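Local coordinates for serine-threonine phosphatase 2C (Toxoplasma gondii, PDB 2I44), which probably removes phosphate groups from phosphoserine and phosphothreonine residues of other proteins, as a metal-dependent phosphatase of the PP2C family, and binds calcium ions in this crystal, at residues 115-120 and 245-250; 132-137 and 234-239; 160-165 and 259-264; 206-211 and 224-229; 290-295 and 315-320. All blocks are in the same frame, centred on the assembly; numbering follows the deposited sequence.

Contact 1 (115-120 and 245-250)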
# COMPACT_ATOMS: atom_id res chain seq x y z
N ASP A 115 -14.28 -3.03 -2.24
CA ASP A 115 -14.68 -3.30 -3.62
C ASP A 115 -13.51 -3.04 -4.57
O ASP A 115 -13.28 -3.80 -5.51
CB ASP A 115 -15.85 -2.42 -4.03
CG ASP A 115 -17.16 -2.89 -3.45
OD1 ASP A 115 -17.16 -3.91 -2.72
OD2 ASP A 115 -18.21 -2.25 -3.72
N MSE A 116 -12.79 -1.96 -4.32
CA MSE A 116 -11.65 -1.59 -5.14
C MSE A 116 -10.60 -2.71 -5.19
O MSE A 116 -10.16 -3.13 -6.26
CB MSE A 116 -11.00 -0.32 -4.60
CG MSE A 116 -9.70 0.07 -5.32
SE MSE A 116 -8.78 1.59 -4.50
CE MSE A 116 -7.79 0.63 -3.15
N TYR A 117 -10.22 -3.19 -4.01
CA TYR A 117 -9.22 -4.24 -3.92
C TYR A 117 -9.61 -5.50 -4.68
O TYR A 117 -8.88 -5.95 -5.55
CB TYR A 117 -8.94 -4.58 -2.45
CG TYR A 117 -7.82 -3.74 -1.86
CD1 TYR A 117 -6.49 -4.10 -2.05
CD2 TYR A 117 -8.10 -2.56 -1.18
CE1 TYR A 117 -5.45 -3.30 -1.57
CE2 TYR A 117 -7.06 -1.74 -0.70
CZ TYR A 117 -5.74 -2.12 -0.89
OH TYR A 117 -4.73 -1.33 -0.41
N LYS A 118 -10.77 -6.04 -4.35
CA LYS A 118 -11.24 -7.26 -5.00
C LYS A 118 -11.46 -7.11 -6.50
O LYS A 118 -11.11 -8.01 -7.26
CB LYS A 118 -12.50 -7.76 -4.31
CG LYS A 118 -12.25 -8.25 -2.89
CD LYS A 118 -13.54 -8.44 -2.12
CE LYS A 118 -13.27 -8.92 -0.71
NZ LYS A 118 -14.46 -8.77 0.17
N ASN A 119 -12.02 -5.99 -6.93
CA ASN A 119 -12.27 -5.78 -8.36
C ASN A 119 -10.98 -5.51 -9.11
O ASN A 119 -10.79 -5.97 -10.24
CB ASN A 119 -13.27 -4.64 -8.58
CG ASN A 119 -14.66 -5.00 -8.10
OD1 ASN A 119 -15.05 -6.17 -8.11
ND2 ASN A 119 -15.43 -4.00 -7.69
N ALA A 120 -10.07 -4.75 -8.49
CA ALA A 120 -8.80 -4.47 -9.14
C ALA A 120 -8.00 -5.75 -9.25
O ALA A 120 -7.27 -5.95 -10.22
CB ALA A 120 -8.04 -3.42 -8.35
N ASN A 245 -6.86 -11.59 -1.46
CA ASN A 245 -6.91 -10.21 -1.94
C ASN A 245 -7.82 -9.40 -1.02
O ASN A 245 -8.21 -8.28 -1.35
CB ASN A 245 -7.42 -10.13 -3.39
CG ASN A 245 -8.78 -10.79 -3.58
OD1 ASN A 245 -9.61 -10.82 -2.68
ND2 ASN A 245 -9.01 -11.30 -4.78
N GLN A 246 -8.16 -9.99 0.12
CA GLN A 246 -9.00 -9.34 1.13
C GLN A 246 -8.13 -8.34 1.89
O GLN A 246 -7.20 -8.74 2.58
CB GLN A 246 -9.55 -10.38 2.10
CG GLN A 246 -10.29 -9.82 3.31
CD GLN A 246 -11.50 -9.00 2.92
OE1 GLN A 246 -11.48 -7.77 2.97
NE2 GLN A 246 -12.56 -9.69 2.51
N PRO A 247 -8.41 -7.04 1.76
CA PRO A 247 -7.58 -6.07 2.48
C PRO A 247 -8.08 -5.84 3.89
O PRO A 247 -9.24 -6.11 4.20
CB PRO A 247 -7.74 -4.81 1.64
CG PRO A 247 -9.19 -4.90 1.22
CD PRO A 247 -9.31 -6.36 0.81
N ASP A 248 -7.20 -5.38 4.77
CA ASP A 248 -7.64 -5.02 6.12
C ASP A 248 -7.94 -3.55 5.89
O ASP A 248 -7.17 -2.86 5.22
CB ASP A 248 -6.53 -5.19 7.16
CG ASP A 248 -6.38 -6.63 7.63
OD1 ASP A 248 -7.40 -7.25 8.00
OD2 ASP A 248 -5.25 -7.15 7.64
N VAL A 249 -9.07 -3.07 6.38
CA VAL A 249 -9.44 -1.68 6.18
C VAL A 249 -9.63 -0.98 7.51
O VAL A 249 -10.17 -1.57 8.45
CB VAL A 249 -10.72 -1.56 5.33
CG1 VAL A 249 -11.03 -0.10 5.03
CG2 VAL A 249 -10.55 -2.34 4.03
N ARG A 250 -9.18 0.27 7.58
CA ARG A 250 -9.28 1.08 8.78
C ARG A 250 -9.57 2.54 8.42
O ARG A 250 -8.83 3.16 7.65
CB ARG A 250 -7.98 1.00 9.58
CG ARG A 250 -7.91 1.90 10.82
CD ARG A 250 -6.60 1.72 11.58
NE ARG A 250 -6.51 2.58 12.76
CZ ARG A 250 -5.46 2.64 13.58
NH1 ARG A 250 -4.39 1.89 13.35
NH2 ARG A 250 -5.48 3.44 14.63
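The ring of Tyr117 carries the pyrrolidine of Pro247 on one face. CB of Pro247 sits 3.7 Å from the ring centroid and 15° off the ring normal, a CH-pi contact, while Pro247 CG comes to 3.5 Å from Tyr117 CD2. The two side chains slide past each other in opposite directions: Pro247 CD and CG lie by Tyr117 CB, and Pro247 CB lies over the ring. A proline suits this place because its rigid ring offers weakly polarised C-H groups to the pi cloud. Phe233 meets the tyrosine ring with nearly parallel planes, and the phenol OH is hydrogen-bonded to Thr142 and Ser140, which probably helps to hold the ring in place.

One helical step on, Lys118 runs out extended beyond CG. Its CG passes 3.7 Å from Asn245 OD1, the two side chains crossing at about a right angle. Neither polar end depends on this crossing: Lys118 NZ forms a salt bridge with Asp114, and the amide nitrogen of Asn245 bonds to Asp121, both on helix 98-130.

No clear hydrogen bond joins 115-120 to 245-250. The approach to strand 248-253 is therefore held across this interface by dispersion and CH-pi contact on a buried aromatic, while Lys118 NZ and Asn245 ND2, at its partly exposed margin, are engaged by Asp114 and Asp121 of the helix.

Contact 2 (132-137 and 234-239)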
# COMPACT_ATOMS: atom_id res chain seq x y z
N ASN A 132 0.26 -14.79 -19.38
CA ASN A 132 1.00 -15.86 -18.72
C ASN A 132 1.96 -15.43 -17.60
O ASN A 132 3.10 -15.89 -17.55
CB ASN A 132 1.79 -16.68 -19.75
CG ASN A 132 0.90 -17.27 -20.82
OD1 ASN A 132 0.84 -16.77 -21.95
ND2 ASN A 132 0.19 -18.34 -20.48
N LYS A 133 1.50 -14.55 -16.72
CA LYS A 133 2.30 -14.09 -15.59
C LYS A 133 1.85 -14.93 -14.39
O LYS A 133 0.93 -14.54 -13.67
CB LYS A 133 2.03 -12.60 -15.34
CG LYS A 133 2.33 -11.70 -16.52
CD LYS A 133 3.82 -11.72 -16.83
CE LYS A 133 4.14 -10.89 -18.06
NZ LYS A 133 5.61 -10.83 -18.26
N ASP A 134 2.49 -16.07 -14.17
CA ASP A 134 2.10 -16.98 -13.10
C ASP A 134 2.27 -16.53 -11.66
O ASP A 134 1.43 -16.84 -10.82
CB ASP A 134 2.80 -18.33 -13.26
CG ASP A 134 2.40 -19.05 -14.53
OD1 ASP A 134 1.34 -18.71 -15.10
OD2 ASP A 134 3.14 -19.96 -14.93
N TYR A 135 3.34 -15.80 -11.36
CA TYR A 135 3.57 -15.39 -9.99
C TYR A 135 3.75 -13.90 -9.75
O TYR A 135 3.91 -13.47 -8.61
CB TYR A 135 4.77 -16.16 -9.43
CG TYR A 135 4.53 -17.65 -9.34
CD1 TYR A 135 3.83 -18.20 -8.26
CD2 TYR A 135 4.98 -18.52 -10.34
CE1 TYR A 135 3.57 -19.57 -8.18
CE2 TYR A 135 4.72 -19.89 -10.28
CZ TYR A 135 4.02 -20.41 -9.19
OH TYR A 135 3.76 -21.76 -9.12
N ALA A 136 3.72 -13.10 -10.81
CA ALA A 136 3.88 -11.66 -10.64
C ALA A 136 2.87 -11.20 -9.59
O ALA A 136 1.66 -11.41 -9.73
CB ALA A 136 3.63 -10.93 -11.97
N SER A 137 3.39 -10.59 -8.52
CA SER A 137 2.56 -10.12 -7.42
C SER A 137 2.98 -8.72 -6.95
O SER A 137 3.99 -8.17 -7.41
CB SER A 137 2.68 -11.07 -6.22
OG SER A 137 2.37 -12.40 -6.57
N GLY A 234 -2.32 -9.95 -7.64
CA GLY A 234 -1.59 -10.86 -8.50
C GLY A 234 -1.34 -12.22 -7.89
O GLY A 234 -2.21 -12.77 -7.22
N GLY A 235 -0.16 -12.79 -8.13
CA GLY A 235 0.13 -14.11 -7.61
C GLY A 235 -0.88 -15.11 -8.15
O GLY A 235 -1.39 -15.95 -7.40
N LYS A 236 -1.15 -15.03 -9.44
CA LYS A 236 -2.12 -15.93 -10.08
C LYS A 236 -2.06 -17.38 -9.59
O LYS A 236 -3.06 -17.92 -9.12
CB LYS A 236 -1.96 -15.91 -11.61
CG LYS A 236 -2.94 -16.83 -12.35
CD LYS A 236 -2.89 -16.61 -13.87
CE LYS A 236 -1.59 -17.10 -14.50
NZ LYS A 236 -1.48 -18.58 -14.52
N ASP A 237 -0.89 -17.99 -9.69
CA ASP A 237 -0.75 -19.38 -9.28
C ASP A 237 -0.61 -19.65 -7.78
O ASP A 237 -0.12 -20.71 -7.37
CB ASP A 237 0.40 -20.03 -10.06
CG ASP A 237 0.07 -20.19 -11.54
OD1 ASP A 237 -0.97 -19.64 -11.98
OD2 ASP A 237 0.83 -20.86 -12.27
N LEU A 238 -1.04 -18.70 -6.96
CA LEU A 238 -1.02 -18.85 -5.51
C LEU A 238 -2.39 -18.45 -4.95
O LEU A 238 -2.73 -18.78 -3.81
CB LEU A 238 0.07 -17.97 -4.87
CG LEU A 238 1.53 -18.37 -5.09
CD1 LEU A 238 2.44 -17.34 -4.43
CD2 LEU A 238 1.79 -19.77 -4.51
N LYS A 239 -3.17 -17.74 -5.76
CA LYS A 239 -4.49 -17.28 -5.35
C LYS A 239 -5.45 -18.42 -4.99
O LYS A 239 -6.46 -18.20 -4.33
CB LYS A 239 -5.10 -16.38 -6.44
CG LYS A 239 -5.42 -14.93 -5.99
CD LYS A 239 -4.27 -14.30 -5.21
CE LYS A 239 -4.56 -12.88 -4.73
NZ LYS A 239 -4.27 -11.82 -5.75
O HOH W 1 0.33 -13.53 -11.38
O HOH W 2 2.01 -22.41 -7.10
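The Tyr135 ring has CB of Asp237 over one face, 4.1 Å from its centroid in a CH-pi contact, and CG of Leu238 at its edge, 3.9 Å from Tyr135 CE1. In the ring plane, too, lies a water that accepts from the phenol OH and donates to Asp237 O. The carboxylate of Asp237 stands steeply to the ring, 76° between planes, but only 21° from the plane of Asp134's carboxylate.

Lys236 joins these two acids. Bends at chi3 and chi4 curl its chain back, bringing NZ 2.9 Å from Asp134 OD1, met from above the carboxylate plane, and 2.8 Å from Asp237 OD1, met on the syn side. Arg217 forms a salt bridge with the other oxygen of Asp237.

Backbone bonds hold the loops together: Asp237 N to Asp134 O (2.8 Å, 171°) and Gly235 N to Ala136 O (2.8 Å). Gly234 pairs with Ser137 as an antiparallel non-hydrogen-bonded pair, and a CB there would collide with Ala136 O. A second water ties Lys133 O, Ala136 O and Lys236 N.

Two nearby carboxylates would repel each other; the shared lysine and Arg217 probably offset that, keeping both acids ionised where loop meets loop.

Contact 3 (160-165 and 259-264)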
# COMPACT_ATOMS: atom_id res chain seq x y z
N ILE A 160 1.92 1.96 6.31
CA ILE A 160 1.55 3.37 6.41
C ILE A 160 1.82 3.81 7.85
O ILE A 160 1.31 3.20 8.78
CB ILE A 160 0.06 3.61 6.09
CG1 ILE A 160 -0.25 3.18 4.66
CG2 ILE A 160 -0.28 5.09 6.28
CD1 ILE A 160 -1.69 3.47 4.23
N ALA A 161 2.62 4.85 8.02
CA ALA A 161 2.93 5.36 9.35
C ALA A 161 2.19 6.69 9.53
O ALA A 161 1.93 7.41 8.56
CB ALA A 161 4.43 5.57 9.52
N MSE A 162 1.85 7.01 10.77
CA MSE A 162 1.11 8.24 11.04
C MSE A 162 1.68 9.03 12.20
O MSE A 162 1.95 8.48 13.27
CB MSE A 162 -0.36 7.90 11.32
CG MSE A 162 -1.29 9.11 11.39
SE MSE A 162 -1.78 9.75 9.63
CE MSE A 162 -3.53 8.91 9.53
N GLY A 163 1.88 10.32 11.98
CA GLY A 163 2.40 11.19 13.03
C GLY A 163 1.29 12.09 13.53
O GLY A 163 0.70 12.85 12.76
N VAL A 164 0.98 11.99 14.82
CA VAL A 164 -0.08 12.79 15.43
C VAL A 164 0.49 13.49 16.67
O VAL A 164 1.04 12.84 17.56
CB VAL A 164 -1.28 11.91 15.84
CG1 VAL A 164 -2.40 12.76 16.42
CG2 VAL A 164 -1.79 11.13 14.63
N GLU A 165 0.36 14.81 16.72
CA GLU A 165 0.87 15.59 17.84
C GLU A 165 -0.03 15.48 19.07
O GLU A 165 -1.26 15.53 18.97
CB GLU A 165 1.00 17.06 17.42
CG GLU A 165 1.71 17.95 18.41
CD GLU A 165 1.76 19.40 17.94
OE1 GLU A 165 2.16 19.64 16.78
OE2 GLU A 165 1.39 20.30 18.73
N ARG A 259 -0.59 15.27 11.76
CA ARG A 259 0.45 16.01 11.05
C ARG A 259 0.97 15.40 9.77
O ARG A 259 1.16 16.11 8.77
CB ARG A 259 1.63 16.25 11.99
CG ARG A 259 1.31 17.08 13.21
CD ARG A 259 1.42 18.57 12.91
NE ARG A 259 0.97 19.37 14.04
CZ ARG A 259 -0.30 19.54 14.39
NH1 ARG A 259 -1.27 18.97 13.68
NH2 ARG A 259 -0.61 20.28 15.45
N VAL A 260 1.22 14.10 9.77
CA VAL A 260 1.78 13.50 8.57
C VAL A 260 1.48 12.01 8.42
O VAL A 260 1.40 11.27 9.40
CB VAL A 260 3.30 13.73 8.53
CG1 VAL A 260 3.94 13.17 9.80
CG2 VAL A 260 3.91 13.09 7.29
N MSE A 261 1.29 11.59 7.18
CA MSE A 261 1.03 10.20 6.86
C MSE A 261 2.14 9.81 5.89
O MSE A 261 2.49 10.58 5.00
CB MSE A 261 -0.35 10.05 6.21
CG MSE A 261 -0.70 8.64 5.78
SE MSE A 261 -2.53 8.51 5.10
CE MSE A 261 -3.31 7.55 6.59
N ILE A 262 2.70 8.62 6.08
CA ILE A 262 3.77 8.15 5.22
C ILE A 262 3.46 6.77 4.66
O ILE A 262 3.31 5.80 5.41
CB ILE A 262 5.12 8.05 5.99
CG1 ILE A 262 5.50 9.43 6.55
CG2 ILE A 262 6.22 7.52 5.08
CD1 ILE A 262 6.76 9.41 7.40
N LEU A 263 3.34 6.69 3.34
CA LEU A 263 3.09 5.41 2.69
C LEU A 263 4.44 4.99 2.13
O LEU A 263 5.09 5.78 1.43
CB LEU A 263 2.06 5.54 1.57
CG LEU A 263 0.63 5.98 1.95
CD1 LEU A 263 0.57 7.49 2.06
CD2 LEU A 263 -0.36 5.49 0.90
N ALA A 264 4.88 3.77 2.43
CA ALA A 264 6.17 3.31 1.94
C ALA A 264 6.29 1.79 1.87
O ALA A 264 5.55 1.05 2.52
CB ALA A 264 7.27 3.88 2.83
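Strands 160-165 and 259-264 are antiparallel neighbours in one of the two central sheets of the PP2C beta-sandwich, their axes 4.6 Å apart. The tight part is the face bearing Ile160, Met162, Met261 and Leu263, which packs against Val150 and Val152 of strand 149-155. There Ile160 sends its CG2 branch to Met261 CG (3.6 Å) and lays CG1 alongside Leu263; a branched chain beside flexible ones suits a close apolar face. The selenomethionine methyls Met162 CE and Met261 CE are modelled 3.2 Å apart, shorter than normal contact and doubtful in detail. The other face meets helix 274-286, and Gly163 suits it because a CB there would clash with Val260 CG1.

Toward the solvent the pairing loosens. Exposed Glu165 places its CB over one face of the Arg259 guanidinium, and its carboxylate stands 80° from that plane. OE1 forms a salt bridge with Arg259 NE at 3.0 Å, but the hydrogen bonds from NE and NH2 are bent and weak. Arg259 NH1 has a separate acceptor in Pro256 O.

Between these regions lies a classic beta bulge: Gly163 O accepts from both Arg259 N at 2.9 Å and Val260 N at 3.3 Å, the latter on a lone pair.

Contact 4 (206-211 and 224-229)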
# COMPACT_ATOMS: atom_id res chain seq x y z
N LYS A 206 11.27 -15.71 8.59
CA LYS A 206 10.62 -15.19 7.39
C LYS A 206 10.06 -16.31 6.53
O LYS A 206 10.54 -16.55 5.41
CB LYS A 206 11.59 -14.34 6.56
CG LYS A 206 12.06 -13.07 7.24
CD LYS A 206 12.76 -12.15 6.24
CE LYS A 206 13.49 -11.00 6.93
NZ LYS A 206 14.57 -11.53 7.81
N PRO A 207 9.05 -17.03 7.04
CA PRO A 207 8.44 -18.14 6.29
C PRO A 207 7.81 -17.71 4.97
O PRO A 207 7.51 -16.53 4.75
CB PRO A 207 7.42 -18.70 7.28
CG PRO A 207 7.04 -17.48 8.09
CD PRO A 207 8.38 -16.83 8.33
N PHE A 208 7.61 -18.68 4.09
CA PHE A 208 7.05 -18.45 2.76
C PHE A 208 5.71 -19.14 2.59
O PHE A 208 5.45 -20.16 3.23
CB PHE A 208 7.98 -19.02 1.68
CG PHE A 208 9.35 -18.40 1.64
CD1 PHE A 208 9.61 -17.32 0.80
CD2 PHE A 208 10.39 -18.92 2.41
CE1 PHE A 208 10.89 -16.76 0.74
CE2 PHE A 208 11.66 -18.37 2.35
CZ PHE A 208 11.92 -17.29 1.52
N ILE A 209 4.85 -18.58 1.73
CA ILE A 209 3.59 -19.22 1.41
C ILE A 209 3.97 -19.99 0.15
O ILE A 209 4.52 -19.42 -0.79
CB ILE A 209 2.44 -18.23 1.08
CG1 ILE A 209 1.26 -19.01 0.46
CG2 ILE A 209 2.91 -17.12 0.15
CD1 ILE A 209 -0.06 -18.23 0.35
N ARG A 210 3.71 -21.29 0.14
CA ARG A 210 4.05 -22.12 -1.00
C ARG A 210 2.83 -22.83 -1.55
O ARG A 210 2.05 -23.41 -0.79
CB ARG A 210 5.12 -23.13 -0.58
CG ARG A 210 5.47 -24.14 -1.65
CD ARG A 210 6.53 -25.11 -1.17
NE ARG A 210 7.82 -24.47 -0.92
CZ ARG A 210 8.91 -25.12 -0.53
NH1 ARG A 210 8.87 -26.43 -0.33
NH2 ARG A 210 10.05 -24.46 -0.33
N GLY A 211 2.67 -22.80 -2.87
CA GLY A 211 1.54 -23.46 -3.50
C GLY A 211 1.56 -24.97 -3.37
O GLY A 211 2.61 -25.57 -3.11
N PRO A 224 8.67 -22.71 -9.75
CA PRO A 224 7.51 -22.26 -8.96
C PRO A 224 8.00 -21.20 -7.98
O PRO A 224 9.14 -21.27 -7.50
CB PRO A 224 7.06 -23.55 -8.27
CG PRO A 224 8.34 -24.29 -8.08
CD PRO A 224 9.02 -24.11 -9.42
N MSE A 225 7.17 -20.21 -7.69
CA MSE A 225 7.58 -19.14 -6.79
C MSE A 225 6.86 -19.13 -5.45
O MSE A 225 5.79 -19.72 -5.29
CB MSE A 225 7.41 -17.79 -7.47
CG MSE A 225 8.24 -17.61 -8.74
SE MSE A 225 10.16 -17.54 -8.37
CE MSE A 225 10.67 -19.28 -9.03
N GLN A 226 7.48 -18.43 -4.49
CA GLN A 226 6.98 -18.29 -3.13
C GLN A 226 6.97 -16.81 -2.73
O GLN A 226 7.66 -16.00 -3.33
CB GLN A 226 7.89 -19.03 -2.16
CG GLN A 226 7.98 -20.52 -2.38
CD GLN A 226 9.22 -21.13 -1.74
OE1 GLN A 226 10.35 -20.86 -2.16
NE2 GLN A 226 9.01 -21.95 -0.71
N LEU A 227 6.19 -16.49 -1.71
CA LEU A 227 6.11 -15.11 -1.23
C LEU A 227 6.23 -15.11 0.28
O LEU A 227 5.91 -16.10 0.95
CB LEU A 227 4.77 -14.48 -1.63
CG LEU A 227 4.48 -14.41 -3.14
CD1 LEU A 227 3.12 -13.77 -3.36
CD2 LEU A 227 5.57 -13.60 -3.82
N GLN A 228 6.71 -14.00 0.84
CA GLN A 228 6.85 -13.91 2.28
C GLN A 228 5.72 -13.11 2.93
O GLN A 228 5.81 -12.72 4.09
CB GLN A 228 8.23 -13.36 2.64
CG GLN A 228 9.31 -14.40 2.38
CD GLN A 228 10.71 -13.88 2.61
OE1 GLN A 228 11.12 -12.89 2.00
NE2 GLN A 228 11.46 -14.56 3.47
N TYR A 229 4.67 -12.85 2.16
CA TYR A 229 3.49 -12.18 2.68
C TYR A 229 2.29 -12.99 2.16
O TYR A 229 2.35 -13.56 1.06
CB TYR A 229 3.42 -10.70 2.27
CG TYR A 229 3.74 -10.36 0.84
CD1 TYR A 229 2.73 -10.29 -0.12
CD2 TYR A 229 5.04 -10.07 0.44
CE1 TYR A 229 3.02 -9.92 -1.44
CE2 TYR A 229 5.34 -9.71 -0.87
CZ TYR A 229 4.32 -9.64 -1.80
OH TYR A 229 4.59 -9.27 -3.09
O HOH W 3 7.41 -14.15 5.95
O HOH W 4 4.40 -22.18 -5.29
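Backbone pairing joins Ile209 to Leu227 through a single antiparallel bridge of the hydrogen-bonded kind. Ile209 N gives a firm bond to Leu227 O (2.8 Å), whereas the return bond from Leu227 N to Ile209 O is long and weak. Two waters link backbone groups at either end of the bridge: one donates to both Pro207 O and Gln228 O, and the other accepts from Gly211 N while donating to Met225 O.

Among polar side chains, Gln228 does most. Its chain is extended beyond CG, and NE2 bonds to Lys206 O at 2.9 Å with an N-H...O angle of 160°, the acceptor lying near the amide plane. A glutamine suits the place because its length carries an amide to the carbonyl of Lys206, two residues before Phe208. Arg210 and Gln226 lie side by side, pointing the same way, and their planar ends are turned 45° apart.

The apolar contacts gather round Phe208 and Ile209. The Phe208 ring lies alongside Gln228 and runs nearly parallel to its amide, 6° between planes; Gln228 CG comes to 3.3 Å from Phe208 CE1. Gln226 CB approaches the same ring at 3.8 Å from Phe208 CD1. In Ile209, CG1 opposite the backbone N (chi1 168°) leaves CG2 between the backbone N and carbonyl carbon, 3.7 Å from Leu227 CB.

On its other side, strand 208-210 pairs with strand 196-198. Arg210 makes a cation-pi contact with Phe214 of helix 214-219, while Leu227 and Tyr229 pack on strand 137-146, the side chain of Tyr229 about 6 Å from a bound calcium ion.

Contact 5 (290-295 and 315-320)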
# COMPACT_ATOMS: atom_id res chain seq x y z
N ASN A 290 12.95 18.08 0.74
CA ASN A 290 11.99 17.09 0.22
C ASN A 290 11.85 15.95 1.24
O ASN A 290 12.72 15.09 1.35
CB ASN A 290 12.50 16.54 -1.10
CG ASN A 290 11.48 15.67 -1.80
OD1 ASN A 290 10.73 14.94 -1.15
ND2 ASN A 290 11.45 15.74 -3.12
N PRO A 291 10.74 15.92 1.99
CA PRO A 291 10.50 14.88 3.00
C PRO A 291 10.64 13.44 2.49
O PRO A 291 11.27 12.61 3.14
CB PRO A 291 9.07 15.18 3.47
CG PRO A 291 8.92 16.65 3.20
CD PRO A 291 9.55 16.78 1.84
N ALA A 292 10.04 13.16 1.34
CA ALA A 292 10.10 11.82 0.76
C ALA A 292 11.52 11.48 0.32
O ALA A 292 11.96 10.34 0.46
CB ALA A 292 9.14 11.72 -0.42
N GLN A 293 12.22 12.46 -0.23
CA GLN A 293 13.59 12.21 -0.67
C GLN A 293 14.47 12.01 0.56
O GLN A 293 15.38 11.18 0.55
CB GLN A 293 14.11 13.38 -1.50
CG GLN A 293 15.51 13.16 -2.04
CD GLN A 293 16.05 14.40 -2.71
OE1 GLN A 293 16.11 15.47 -2.10
NE2 GLN A 293 16.45 14.27 -3.96
N ALA A 294 14.19 12.77 1.61
CA ALA A 294 14.96 12.65 2.84
C ALA A 294 14.84 11.22 3.37
O ALA A 294 15.83 10.61 3.76
CB ALA A 294 14.46 13.65 3.87
N LEU A 295 13.62 10.69 3.38
CA LEU A 295 13.39 9.33 3.86
C LEU A 295 14.16 8.30 3.05
O LEU A 295 14.72 7.36 3.61
CB LEU A 295 11.89 9.00 3.82
CG LEU A 295 11.02 9.61 4.92
CD1 LEU A 295 9.55 9.35 4.64
CD2 LEU A 295 11.43 9.02 6.26
N ALA A 315 8.92 6.17 -0.96
CA ALA A 315 8.26 6.87 0.14
C ALA A 315 7.36 7.98 -0.41
O ALA A 315 7.74 8.70 -1.32
CB ALA A 315 9.31 7.46 1.08
N MSE A 316 6.16 8.07 0.15
CA MSE A 316 5.20 9.08 -0.25
C MSE A 316 4.80 9.74 1.06
O MSE A 316 4.28 9.09 1.96
CB MSE A 316 3.97 8.42 -0.90
CG MSE A 316 2.90 9.40 -1.40
SE MSE A 316 1.33 8.51 -2.17
CE MSE A 316 2.03 8.16 -3.93
N THR A 317 5.08 11.04 1.18
CA THR A 317 4.76 11.79 2.39
C THR A 317 3.58 12.72 2.18
O THR A 317 3.51 13.44 1.19
CB THR A 317 5.98 12.62 2.87
OG1 THR A 317 6.52 13.36 1.77
CG2 THR A 317 7.06 11.70 3.43
N VAL A 318 2.65 12.71 3.13
CA VAL A 318 1.46 13.55 3.06
C VAL A 318 1.31 14.35 4.35
O VAL A 318 1.17 13.77 5.43
CB VAL A 318 0.19 12.70 2.84
CG1 VAL A 318 -1.03 13.59 2.72
CG2 VAL A 318 0.35 11.82 1.60
N PHE A 319 1.36 15.67 4.25
CA PHE A 319 1.23 16.52 5.42
C PHE A 319 -0.14 17.19 5.39
O PHE A 319 -0.44 17.96 4.48
CB PHE A 319 2.33 17.59 5.44
CG PHE A 319 3.72 17.02 5.63
CD1 PHE A 319 4.26 16.88 6.91
CD2 PHE A 319 4.46 16.60 4.53
CE1 PHE A 319 5.53 16.34 7.09
CE2 PHE A 319 5.74 16.05 4.70
CZ PHE A 319 6.27 15.92 5.98
N PHE A 320 -0.96 16.89 6.39
CA PHE A 320 -2.30 17.44 6.48
C PHE A 320 -2.26 18.93 6.79
O PHE A 320 -1.27 19.45 7.30
CB PHE A 320 -3.08 16.69 7.56
CG PHE A 320 -3.18 15.21 7.32
CD1 PHE A 320 -3.93 14.72 6.25
CD2 PHE A 320 -2.52 14.31 8.14
CE1 PHE A 320 -4.02 13.35 6.00
CE2 PHE A 320 -2.60 12.94 7.91
CZ PHE A 320 -3.35 12.45 6.84
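Leu295 and Thr317 reach toward each other tip to tip, with Leu295 CD1 3.6 Å from Thr317 CG2. The same leucine methyl also rests against Ala315 CB at 4.0 Å. One turn earlier on the helix, Ala292 turns its CB to the strand backbone, 3.4 Å from Ala315 O; a small residue here lets the helix come near, and the axes of the two short segments pass 7.3 Å apart. Pro291 supplies the remaining first-shell contact: its CG lies 3.6 Å from Phe319 CE2, while its CB meets the phenylalanine near the ring plane and also touches Thr317 OG1.

The threonine's rotation divides its branches between these neighbours. OG1 sits between the backbone N and the carbonyl carbon (chi1 49°), beside Pro291 and Ala292, which leaves CG2 for the leucine. Thr317, Ala315 and Phe319 alternate with residues directed elsewhere, as a strand requires, and so present one row to the helix.

On the helix side, the start of helix 291-305 is capped by Asn290, whose OD1 accepts from Gln293 N at 3.0 Å, met from well above the carbonyl plane. Proline suits the next position, the first turn of a helix, where its missing N-H costs no helical bond. Farther out, helix 274-286 packs on Leu295 and Phe319, and strand 22-29 bonds to the strand's backbone. The arrangement, a helix laid on the outer face of an antiparallel sheet, with the N-to-C directions of helix 291-295 and strand 315-320 141° apart, belongs to the alpha-beta-beta-alpha sandwich of PP2C phosphatases.

How the contacts relate
Along the chain, contacts 1 to 4 interlock: contact 4 falls between the segments of contacts 1, 2 and 3, contact 2 falls between those of contact 1, and contacts 1 and 3 alternate. Contact 5 follows them all. Contacts 2 and 4, centres 12 Å apart, touch through Tyr135 with Met225 and Leu238 with Leu227, forming one loop-rich region. Contact 1 meets contact 2 where Asn245 packs on Lys239. Contacts 3 and 5, with centres 10 Å apart, share a sheet through neighbouring strands 258-264 and 313-320; their centres each lie about 31 Å from that of contact 2. As in other PP2C phosphatases, the metal site lies at the edge between the two sheets; Asp60 binds both calcium ions.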